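Local structure of selenium-binding protein (Sulfolobus tokodaii, 2ECE) at residues A190-W195 with A253-P258; G416-L421 with F435-G440; P14-A19 with D457-P462. The protein is of unknown function but forms a beta-propeller and may bind selenium. One frame throughout, in Å; residues are numbered along the deposited sequence.

Contact 1 of 3, residues A190-W195 with A253-P258; sequences AYDFWW and ALELRP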
loop_
_atom_site.group_PDB
_atom_site.type_symbol
_atom_site.label_atom_id
_atom_site.label_comp_id
_atom_site.label_asym_id
_atom_site.label_seq_id
_atom_site.Cartn_x
_atom_site.Cartn_y
_atom_site.Cartn_z
ATOM N N ALA A 190 -0.694 -11.312 9.603
ATOM C CA ALA A 190 -1.216 -9.979 9.318
ATOM C C ALA A 190 -0.451 -9.371 8.151
ATOM O O ALA A 190 0.504 -9.971 7.644
ATOM C CB ALA A 190 -1.057 -9.072 10.556
ATOM N N TYR A 191 -0.910 -8.203 7.703
ATOM C CA TYR A 191 -0.222 -7.457 6.642
ATOM C C TYR A 191 -0.877 -6.089 6.450
ATOM O O TYR A 191 -0.376 -5.074 6.933
ATOM C CB TYR A 191 -0.296 -8.200 5.318
ATOM C CG TYR A 191 0.430 -7.488 4.193
ATOM C CD1 TYR A 191 -0.253 -6.758 3.213
ATOM C CD2 TYR A 191 1.822 -7.490 4.157
ATOM C CE1 TYR A 191 0.453 -6.039 2.226
ATOM C CE2 TYR A 191 2.528 -6.785 3.191
ATOM C CZ TYR A 191 1.844 -6.063 2.232
ATOM O OH TYR A 191 2.560 -5.375 1.286
ATOM N N ASP A 192 -2.097 -6.106 5.930
ATOM C CA ASP A 192 -2.805 -4.855 5.657
ATOM C C ASP A 192 -4.157 -4.898 6.346
ATOM O O ASP A 192 -4.545 -5.919 6.910
ATOM C CB ASP A 192 -2.982 -4.640 4.136
ATOM C CG ASP A 192 -3.565 -3.271 3.803
ATOM O OD1 ASP A 192 -3.150 -2.275 4.439
ATOM O OD2 ASP A 192 -4.423 -3.187 2.896
ATOM N N PHE A 193 -4.866 -3.781 6.320
ATOM C CA PHE A 193 -6.183 -3.704 6.928
ATOM C C PHE A 193 -6.850 -2.423 6.485
ATOM O O PHE A 193 -6.189 -1.487 6.053
ATOM C CB PHE A 193 -6.092 -3.674 8.463
ATOM C CG PHE A 193 -5.675 -2.325 9.031
ATOM C CD1 PHE A 193 -4.333 -1.945 9.065
ATOM C CD2 PHE A 193 -6.632 -1.430 9.511
ATOM C CE1 PHE A 193 -3.950 -0.690 9.570
ATOM C CE2 PHE A 193 -6.259 -0.174 10.018
ATOM C CZ PHE A 193 -4.915 0.196 10.046
ATOM N N TRP A 194 -8.170 -2.406 6.569
ATOM C CA TRP A 194 -8.933 -1.206 6.292
ATOM C C TRP A 194 -10.326 -1.404 6.864
ATOM O O TRP A 194 -10.545 -2.328 7.649
ATOM C CB TRP A 194 -8.980 -0.826 4.803
ATOM C CG TRP A 194 -9.026 0.685 4.687
ATOM C CD1 TRP A 194 -9.342 1.556 5.695
ATOM C CD2 TRP A 194 -8.737 1.499 3.535
ATOM N NE1 TRP A 194 -9.264 2.853 5.249
ATOM C CE2 TRP A 194 -8.897 2.851 3.931
ATOM C CE3 TRP A 194 -8.357 1.223 2.213
ATOM C CZ2 TRP A 194 -8.695 3.924 3.053
ATOM C CZ3 TRP A 194 -8.156 2.299 1.333
ATOM C CH2 TRP A 194 -8.325 3.629 1.763
ATOM N N TRP A 195 -11.275 -0.565 6.482
ATOM C CA TRP A 195 -12.586 -0.683 7.081
ATOM C C TRP A 195 -13.702 -0.013 6.292
ATOM O O TRP A 195 -13.472 0.651 5.280
ATOM C CB TRP A 195 -12.518 -0.052 8.485
ATOM C CG TRP A 195 -11.822 1.332 8.496
ATOM C CD1 TRP A 195 -12.040 2.360 7.623
ATOM C CD2 TRP A 195 -10.813 1.808 9.420
ATOM N NE1 TRP A 195 -11.241 3.438 7.935
ATOM C CE2 TRP A 195 -10.479 3.128 9.030
ATOM C CE3 TRP A 195 -10.165 1.249 10.531
ATOM C CZ2 TRP A 195 -9.522 3.900 9.714
ATOM C CZ3 TRP A 195 -9.206 2.023 11.217
ATOM C CH2 TRP A 195 -8.899 3.334 10.799
ATOM N N ALA A 253 -2.012 -12.833 0.960
ATOM C CA ALA A 253 -3.248 -12.072 0.847
ATOM C C ALA A 253 -2.779 -10.678 1.286
ATOM O O ALA A 253 -2.724 -10.416 2.497
ATOM C CB ALA A 253 -4.301 -12.634 1.814
ATOM N N LEU A 254 -2.477 -9.785 0.344
ATOM C CA LEU A 254 -1.951 -8.490 0.679
ATOM C C LEU A 254 -3.010 -7.363 0.867
ATOM O O LEU A 254 -3.562 -7.194 1.964
ATOM C CB LEU A 254 -0.836 -8.110 -0.410
ATOM C CG LEU A 254 0.304 -9.167 -0.368
ATOM C CD1 LEU A 254 1.471 -8.555 -1.093
ATOM C CD2 LEU A 254 0.743 -9.565 1.058
ATOM N N GLU A 255 -2.941 -6.412 -0.093
ATOM C CA GLU A 255 -3.705 -5.168 -0.093
ATOM C C GLU A 255 -5.201 -5.205 -0.116
ATOM O O GLU A 255 -5.820 -5.770 -1.039
ATOM C CB GLU A 255 -3.208 -4.243 -1.238
ATOM C CG GLU A 255 -1.712 -3.902 -1.249
ATOM C CD GLU A 255 -1.252 -3.066 -0.060
ATOM O OE1 GLU A 255 -2.044 -2.246 0.439
ATOM O OE2 GLU A 255 -0.084 -3.214 0.365
ATOM N N LEU A 256 -5.789 -4.551 0.884
ATOM C CA LEU A 256 -7.247 -4.546 1.063
ATOM C C LEU A 256 -7.849 -3.242 0.613
ATOM O O LEU A 256 -7.456 -2.183 1.106
ATOM C CB LEU A 256 -7.618 -4.787 2.541
ATOM C CG LEU A 256 -7.562 -6.236 3.021
ATOM C CD1 LEU A 256 -7.487 -6.294 4.536
ATOM C CD2 LEU A 256 -8.786 -6.972 2.501
ATOM N N ARG A 257 -8.802 -3.296 -0.311
ATOM C CA ARG A 257 -9.388 -2.063 -0.809
ATOM C C ARG A 257 -10.912 -2.060 -0.847
ATOM O O ARG A 257 -11.524 -2.534 -1.802
ATOM C CB ARG A 257 -8.852 -1.756 -2.213
ATOM C CG ARG A 257 -7.336 -1.556 -2.292
ATOM C CD ARG A 257 -6.873 -0.247 -1.629
ATOM N NE ARG A 257 -5.440 -0.018 -1.845
ATOM C CZ ARG A 257 -4.467 -0.570 -1.125
ATOM N NH1 ARG A 257 -4.752 -1.382 -0.117
ATOM N NH2 ARG A 257 -3.201 -0.333 -1.436
ATOM N N PRO A 258 -11.544 -1.552 0.220
ATOM C CA PRO A 258 -13.009 -1.485 0.282
ATOM C C PRO A 258 -13.426 -0.472 -0.794
ATOM O O PRO A 258 -12.625 0.396 -1.157
ATOM C CB PRO A 258 -13.273 -0.910 1.678
ATOM C CG PRO A 258 -12.050 -1.313 2.473
ATOM C CD PRO A 258 -10.932 -1.101 1.485
HETATM O O HOH W 1 1.723 -4.520 -0.959
HETATM O O HOH W 2 -1.771 -0.761 2.548
#

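Contact 2 of 3, residues G416-L421 with F435-G440; sequences GWMVKL and FFVDFG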
loop_
_atom_site.group_PDB
_atom_site.type_symbol
_atom_site.label_atom_id
_atom_site.label_comp_id
_atom_site.label_asym_id
_atom_site.label_seq_id
_atom_site.Cartn_x
_atom_site.Cartn_y
_atom_site.Cartn_z
ATOM N N GLY A 416 15.249 3.131 -7.461
ATOM C CA GLY A 416 13.943 3.761 -7.474
ATOM C C GLY A 416 13.615 4.824 -8.499
ATOM O O GLY A 416 14.461 5.633 -8.903
ATOM N N TRP A 417 12.358 4.800 -8.926
ATOM C CA TRP A 417 11.821 5.780 -9.853
ATOM C C TRP A 417 10.354 5.997 -9.533
ATOM O O TRP A 417 9.759 5.259 -8.737
ATOM C CB TRP A 417 11.968 5.352 -11.337
ATOM C CG TRP A 417 11.623 3.913 -11.723
ATOM C CD1 TRP A 417 12.515 2.934 -12.074
ATOM C CD2 TRP A 417 10.314 3.328 -11.882
ATOM N NE1 TRP A 417 11.852 1.793 -12.447
ATOM C CE2 TRP A 417 10.503 2.002 -12.340
ATOM C CE3 TRP A 417 9.005 3.795 -11.689
ATOM C CZ2 TRP A 417 9.433 1.137 -12.606
ATOM C CZ3 TRP A 417 7.935 2.932 -11.954
ATOM C CH2 TRP A 417 8.160 1.618 -12.410
ATOM N N MET A 418 9.786 7.040 -10.120
ATOM C CA MET A 418 8.371 7.313 -9.959
ATOM C C MET A 418 7.876 7.729 -11.323
ATOM O O MET A 418 8.392 8.666 -11.934
ATOM C CB MET A 418 8.089 8.421 -8.951
ATOM C CG MET A 418 6.595 8.733 -8.899
ATOM S SD MET A 418 5.995 9.501 -7.402
ATOM C CE MET A 418 6.853 11.025 -7.483
ATOM N N VAL A 419 6.886 6.995 -11.800
ATOM C CA VAL A 419 6.310 7.239 -13.102
ATOM C C VAL A 419 4.884 7.739 -12.958
ATOM O O VAL A 419 4.186 7.384 -11.998
ATOM C CB VAL A 419 6.325 5.932 -13.923
ATOM C CG1 VAL A 419 5.276 5.973 -15.020
ATOM C CG2 VAL A 419 7.714 5.722 -14.518
ATOM N N LYS A 420 4.461 8.579 -13.900
ATOM C CA LYS A 420 3.102 9.087 -13.886
ATOM C C LYS A 420 2.360 8.541 -15.094
ATOM O O LYS A 420 2.890 8.515 -16.208
ATOM C CB LYS A 420 3.059 10.616 -13.911
ATOM C CG LYS A 420 1.622 11.135 -13.943
ATOM C CD LYS A 420 1.485 12.617 -13.607
ATOM C CE LYS A 420 1.735 13.528 -14.800
ATOM N NZ LYS A 420 1.297 14.932 -14.512
ATOM N N LEU A 421 1.137 8.087 -14.856
ATOM C CA LEU A 421 0.293 7.550 -15.908
ATOM C C LEU A 421 -0.912 8.472 -16.016
ATOM O O LEU A 421 -1.355 9.041 -15.023
ATOM C CB LEU A 421 -0.185 6.143 -15.546
ATOM C CG LEU A 421 0.863 5.082 -15.207
ATOM C CD1 LEU A 421 0.165 3.763 -14.906
ATOM C CD2 LEU A 421 1.827 4.920 -16.375
ATOM N N PHE A 435 6.779 13.486 -17.312
ATOM C CA PHE A 435 7.039 13.272 -15.888
ATOM C C PHE A 435 7.933 12.078 -15.555
ATOM O O PHE A 435 7.750 10.983 -16.085
ATOM C CB PHE A 435 5.708 13.133 -15.130
ATOM C CG PHE A 435 5.864 13.080 -13.636
ATOM C CD1 PHE A 435 6.160 11.880 -12.991
ATOM C CD2 PHE A 435 5.753 14.241 -12.877
ATOM C CE1 PHE A 435 6.344 11.840 -11.600
ATOM C CE2 PHE A 435 5.937 14.214 -11.491
ATOM C CZ PHE A 435 6.233 13.012 -10.852
ATOM N N PHE A 436 8.898 12.301 -14.667
ATOM C CA PHE A 436 9.793 11.232 -14.236
ATOM C C PHE A 436 10.695 11.652 -13.092
ATOM O O PHE A 436 11.285 12.730 -13.110
ATOM C CB PHE A 436 10.672 10.735 -15.389
ATOM C CG PHE A 436 11.381 9.436 -15.089
ATOM C CD1 PHE A 436 12.727 9.414 -14.729
ATOM C CD2 PHE A 436 10.686 8.241 -15.136
ATOM C CE1 PHE A 436 13.361 8.212 -14.420
ATOM C CE2 PHE A 436 11.305 7.034 -14.829
ATOM C CZ PHE A 436 12.644 7.016 -14.471
ATOM N N VAL A 437 10.781 10.788 -12.088
ATOM C CA VAL A 437 11.649 11.029 -10.958
ATOM C C VAL A 437 12.537 9.802 -10.850
ATOM O O VAL A 437 12.053 8.663 -10.833
ATOM C CB VAL A 437 10.867 11.191 -9.638
ATOM C CG1 VAL A 437 11.830 11.514 -8.505
ATOM C CG2 VAL A 437 9.825 12.286 -9.783
ATOM N N ASP A 438 13.838 10.047 -10.824
ATOM C CA ASP A 438 14.831 9.000 -10.684
ATOM C C ASP A 438 15.421 9.252 -9.299
ATOM O O ASP A 438 15.981 10.314 -9.039
ATOM C CB ASP A 438 15.880 9.141 -11.794
ATOM C CG ASP A 438 17.244 8.631 -11.385
ATOM O OD1 ASP A 438 17.321 7.633 -10.636
ATOM O OD2 ASP A 438 18.245 9.231 -11.833
ATOM N N PHE A 439 15.269 8.285 -8.403
ATOM C CA PHE A 439 15.753 8.445 -7.037
ATOM C C PHE A 439 17.209 8.037 -6.828
ATOM O O PHE A 439 17.661 7.878 -5.690
ATOM C CB PHE A 439 14.826 7.678 -6.090
ATOM C CG PHE A 439 13.432 8.254 -6.020
ATOM C CD1 PHE A 439 13.171 9.394 -5.263
ATOM C CD2 PHE A 439 12.388 7.679 -6.740
ATOM C CE1 PHE A 439 11.894 9.954 -5.226
ATOM C CE2 PHE A 439 11.109 8.234 -6.707
ATOM C CZ PHE A 439 10.862 9.373 -5.949
ATOM N N GLY A 440 17.944 7.878 -7.925
ATOM C CA GLY A 440 19.351 7.511 -7.828
ATOM C C GLY A 440 19.571 6.094 -7.341
ATOM O O GLY A 440 19.148 5.146 -7.994
HETATM O O HOH W 3 15.775 4.697 -11.361
HETATM O O HOH W 4 6.196 9.127 -16.263
#

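Contact 3 of 3, residues P14-A19 with D457-P462; sequences PSPKMA and DSYCYP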
loop_
_atom_site.group_PDB
_atom_site.type_symbol
_atom_site.label_atom_id
_atom_site.label_comp_id
_atom_site.label_asym_id
_atom_site.label_seq_id
_atom_site.Cartn_x
_atom_site.Cartn_y
_atom_site.Cartn_z
ATOM N N PRO A 14 -16.501 14.893 2.997
ATOM C CA PRO A 14 -17.555 14.042 3.569
ATOM C C PRO A 14 -17.713 12.737 2.800
ATOM O O PRO A 14 -17.873 11.669 3.388
ATOM C CB PRO A 14 -18.818 14.905 3.433
ATOM C CG PRO A 14 -18.295 16.305 3.375
ATOM C CD PRO A 14 -17.066 16.163 2.513
ATOM N N SER A 15 -17.645 12.841 1.480
ATOM C CA SER A 15 -17.853 11.699 0.603
ATOM C C SER A 15 -16.887 11.606 -0.566
ATOM O O SER A 15 -16.151 12.549 -0.858
ATOM C CB SER A 15 -19.250 11.793 0.023
ATOM O OG SER A 15 -19.378 13.041 -0.633
ATOM N N PRO A 16 -16.901 10.460 -1.263
ATOM C CA PRO A 16 -16.040 10.218 -2.422
ATOM C C PRO A 16 -16.276 11.287 -3.490
ATOM O O PRO A 16 -15.328 11.830 -4.057
ATOM C CB PRO A 16 -16.481 8.831 -2.880
ATOM C CG PRO A 16 -16.761 8.157 -1.576
ATOM C CD PRO A 16 -17.581 9.214 -0.862
ATOM N N LYS A 17 -17.550 11.581 -3.754
ATOM C CA LYS A 17 -17.930 12.593 -4.742
ATOM C C LYS A 17 -17.293 13.938 -4.404
ATOM O O LYS A 17 -16.745 14.605 -5.278
ATOM C CB LYS A 17 -19.462 12.746 -4.794
ATOM C CG LYS A 17 -19.982 13.805 -5.777
ATOM C CD LYS A 17 -21.515 13.958 -5.679
ATOM C CE LYS A 17 -22.022 15.203 -6.412
ATOM N NZ LYS A 17 -23.500 15.426 -6.260
ATOM N N MET A 18 -17.361 14.337 -3.137
ATOM C CA MET A 18 -16.781 15.613 -2.743
ATOM C C MET A 18 -15.259 15.586 -2.849
ATOM O O MET A 18 -14.632 16.592 -3.186
ATOM C CB MET A 18 -17.188 15.985 -1.312
ATOM C CG MET A 18 -18.672 16.277 -1.139
ATOM S SD MET A 18 -19.293 17.461 -2.353
ATOM C CE MET A 18 -20.431 16.409 -3.284
ATOM N N ALA A 19 -14.664 14.436 -2.556
ATOM C CA ALA A 19 -13.211 14.311 -2.638
ATOM C C ALA A 19 -12.749 14.471 -4.087
ATOM O O ALA A 19 -11.723 15.099 -4.355
ATOM C CB ALA A 19 -12.766 12.949 -2.088
ATOM N N ASP A 457 -7.702 8.026 2.476
ATOM C CA ASP A 457 -8.931 8.391 3.180
ATOM C C ASP A 457 -10.097 7.424 3.024
ATOM O O ASP A 457 -10.243 6.768 1.999
ATOM C CB ASP A 457 -9.435 9.755 2.690
ATOM C CG ASP A 457 -8.530 10.898 3.074
ATOM O OD1 ASP A 457 -7.303 10.784 2.871
ATOM O OD2 ASP A 457 -9.056 11.918 3.563
ATOM N N SER A 458 -10.928 7.353 4.057
ATOM C CA SER A 458 -12.141 6.543 4.012
ATOM C C SER A 458 -13.226 7.567 4.346
ATOM O O SER A 458 -12.956 8.563 5.013
ATOM C CB SER A 458 -12.109 5.392 5.028
ATOM O OG SER A 458 -11.878 5.858 6.341
ATOM N N TYR A 459 -14.443 7.340 3.873
ATOM C CA TYR A 459 -15.504 8.312 4.100
ATOM C C TYR A 459 -16.713 7.773 4.865
ATOM O O TYR A 459 -16.962 6.564 4.878
ATOM C CB TYR A 459 -15.925 8.876 2.742
ATOM C CG TYR A 459 -14.732 9.227 1.875
ATOM C CD1 TYR A 459 -14.150 8.276 1.030
ATOM C CD2 TYR A 459 -14.135 10.484 1.956
ATOM C CE1 TYR A 459 -13.000 8.566 0.295
ATOM C CE2 TYR A 459 -12.983 10.786 1.224
ATOM C CZ TYR A 459 -12.423 9.823 0.402
ATOM O OH TYR A 459 -11.277 10.113 -0.297
ATOM N N CYS A 460 -17.450 8.672 5.514
ATOM C CA CYS A 460 -18.631 8.265 6.265
ATOM C C CYS A 460 -19.944 8.656 5.596
ATOM O O CYS A 460 -21.015 8.385 6.129
ATOM C CB CYS A 460 -18.593 8.827 7.689
ATOM S SG CYS A 460 -17.798 7.683 8.861
ATOM N N TYR A 461 -19.869 9.283 4.431
ATOM C CA TYR A 461 -21.085 9.689 3.734
ATOM C C TYR A 461 -21.030 9.306 2.264
ATOM O O TYR A 461 -19.982 9.401 1.624
ATOM C CB TYR A 461 -21.314 11.197 3.896
ATOM C CG TYR A 461 -21.267 11.619 5.346
ATOM C CD1 TYR A 461 -20.046 11.883 5.974
ATOM C CD2 TYR A 461 -22.433 11.649 6.126
ATOM C CE1 TYR A 461 -19.983 12.155 7.338
ATOM C CE2 TYR A 461 -22.376 11.915 7.496
ATOM C CZ TYR A 461 -21.146 12.162 8.094
ATOM O OH TYR A 461 -21.069 12.372 9.449
ATOM N N PRO A 462 -22.165 8.856 1.712
ATOM C CA PRO A 462 -22.254 8.446 0.310
ATOM C C PRO A 462 -22.222 9.594 -0.690
ATOM O O PRO A 462 -21.961 9.370 -1.871
ATOM C CB PRO A 462 -23.568 7.679 0.267
ATOM C CG PRO A 462 -24.411 8.457 1.220
ATOM C CD PRO A 462 -23.458 8.657 2.392
ATOM O OXT PRO A 462 -22.499 10.733 -0.258
HETATM O O HOH W 5 -16.260 11.459 5.983
HETATM O O HOH W 6 -19.903 9.980 -3.079
#

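Contact 1 of 3, residues A190-W195 with A253-P258
Asp192 reaches across to the strand of Leu256, and its OD2 accepts the backbone N-H of that leucine through the anti lone pair, 2.8 Å from OD2 to N and nearly straight at 170°. With CG trans to the backbone N (chi1 -173°), the carboxylate is directed at this N-H. The same OD2 makes a longer salt bridge, 3.5 Å to Arg257 NH1, while OD1 is met by Thr142 and, weakly, by a water shared with Glu255. Glu255 OE1 takes that water and both terminal nitrogens of Arg257, with NH1 and NH2 each 2.9 Å away. The arginine probably offsets the closeness of the two carboxylates; its NH1 also bonds to Leu256 O, and NH2 forms a salt bridge with Asp325. Glu255 OE2 is hydrogen-bonded to His75 NE2 and accepts from a second water, which in turn accepts from Tyr191 OH. Leu254 CD2 sits over the centre of the Tyr191 ring, 3.5 Å from its centroid, in a CH-pi contact. Replacing Tyr191 with alanine would probably leave that methyl without its aromatic face and the bridging water without its hydroxyl donor. Farther along, Trp194 CE3 packs on Pro258 CD at 3.5 Å. Two strands nearly parallel, 8° apart, joined through side chains, one bonded to a backbone N-H, and not by a backbone ladder, are characteristic of the innermost strands of successive beta-propeller blades.

Contact 2 of 3, residues G416-L421 with F435-G440
Met418 leaves its strand with CG opposite the backbone N (chi1 176°) and then bends at chi3 (65°), a course that carries CE to the ring edge of Phe435, in the ring plane and 4.0 Å from CZ, and equally close to Val437 CG2. On the other face of the sheet the chi1 of Phe436, -167°, swings its ring across the strand pair, where CZ comes 3.6 Å from Trp417 CB and CE2 meets Val419 CG2 at 3.8 Å. Phe435 also receives Lys420 CB obliquely, 3.5 Å from CD1. Phe439 turns its ring edge to the backbone of Gly416 and Trp417.

Met418 and Val437 form an antiparallel hydrogen-bonded pair: Met418 N lies 2.9 Å from Val437 O, and Val437 N returns a bond to Met418 O. Beyond it, Phe439 N bonds to Gly416 O at 2.8 Å, and an Asx turn follows as Asp438 OD1 accepts from Gly440 N.

This hairpin forms the outer half of its blade, with strand 394-398 flanking 417-423. Strands 44-49 and 27-33 of the next sheet pack on Met418, Phe435, Val437 and Phe439, while His377 stacks on Phe436 at the other face.

Contact 3 of 3, residues P14-A19 with D457-P462
Tyr459 lies against Pro16 and Ala19 at the start of helix 16-20. The CB is 3.5 Å from Pro14 O, just ahead of the helix. One step out, CG lies 4.0 Å from Pro16 N, which stands above one face of the ring, offset toward its rim. The ring then divides: CD1 meets Pro16 CG at 3.7 Å, and CD2 comes 3.9 Å from Ser15 C, also over a face. Farther along, CE2 and CZ both reach Ala19 CB at 4.0 Å, and at the tip OH is 3.7 Å from that methyl. A chi1 of -45°, with CG beside the backbone N, turns the ring onto this first helical turn, and the proline ring and the phenol run antiparallel alongside one another.

Beyond the tyrosine the tail is tied by polar links. Tyr461 N gives a weak bond to Pro14 O, 3.3 Å away and bent to 131°, and a water that accepts from Cys460 N lies within bonding distance of that carbonyl and probably bridges the two. The Tyr461 ring holds Pro14 O at its edge, in plane, while its hydroxyl bonds to Leu85 O. Ser15 is the N-cap, its OG accepting weakly from Met18 N. A second water accepts from Lys17 N and donates to Pro462 O, so the C-terminal carboxylate lies close to the helix start, where its negative charge is probably favoured by the helix dipole.

Helix 16-20 comes before strand 27-33 and the tail after strand 443-449, antiparallel neighbours in one sheet; the two ends meet where the tail also reaches Leu330 and, through Ser458, Trp195 of strand 193-196. A disulfide from Cys460 to Cys86 ties the tail to the loop between strands 77-78 and 97-101, and Arg390 bonds to Ala19 O.

Contacts 1 and 3 touch although their centres are 19 Å apart: Trp195 NE1 lies 3.0 Å from Ser458 OG, probably a hydrogen bond, and Trp194 CZ2 packs 3.4 Å from Asp457 O. The C-terminal tail thus links the meeting of the chain ends to the inner strands of the propeller. Contact 2 stands apart, its nearest atoms about 14 Å from contact 1 and about 16 Å from contact 3, with centres 26 and 30 Å away. Along the sequence contact 3 encloses both others, which follow one another. Together they sample three levels of the fold: side-chain contacts between blades, pairing within one, and joining of the termini.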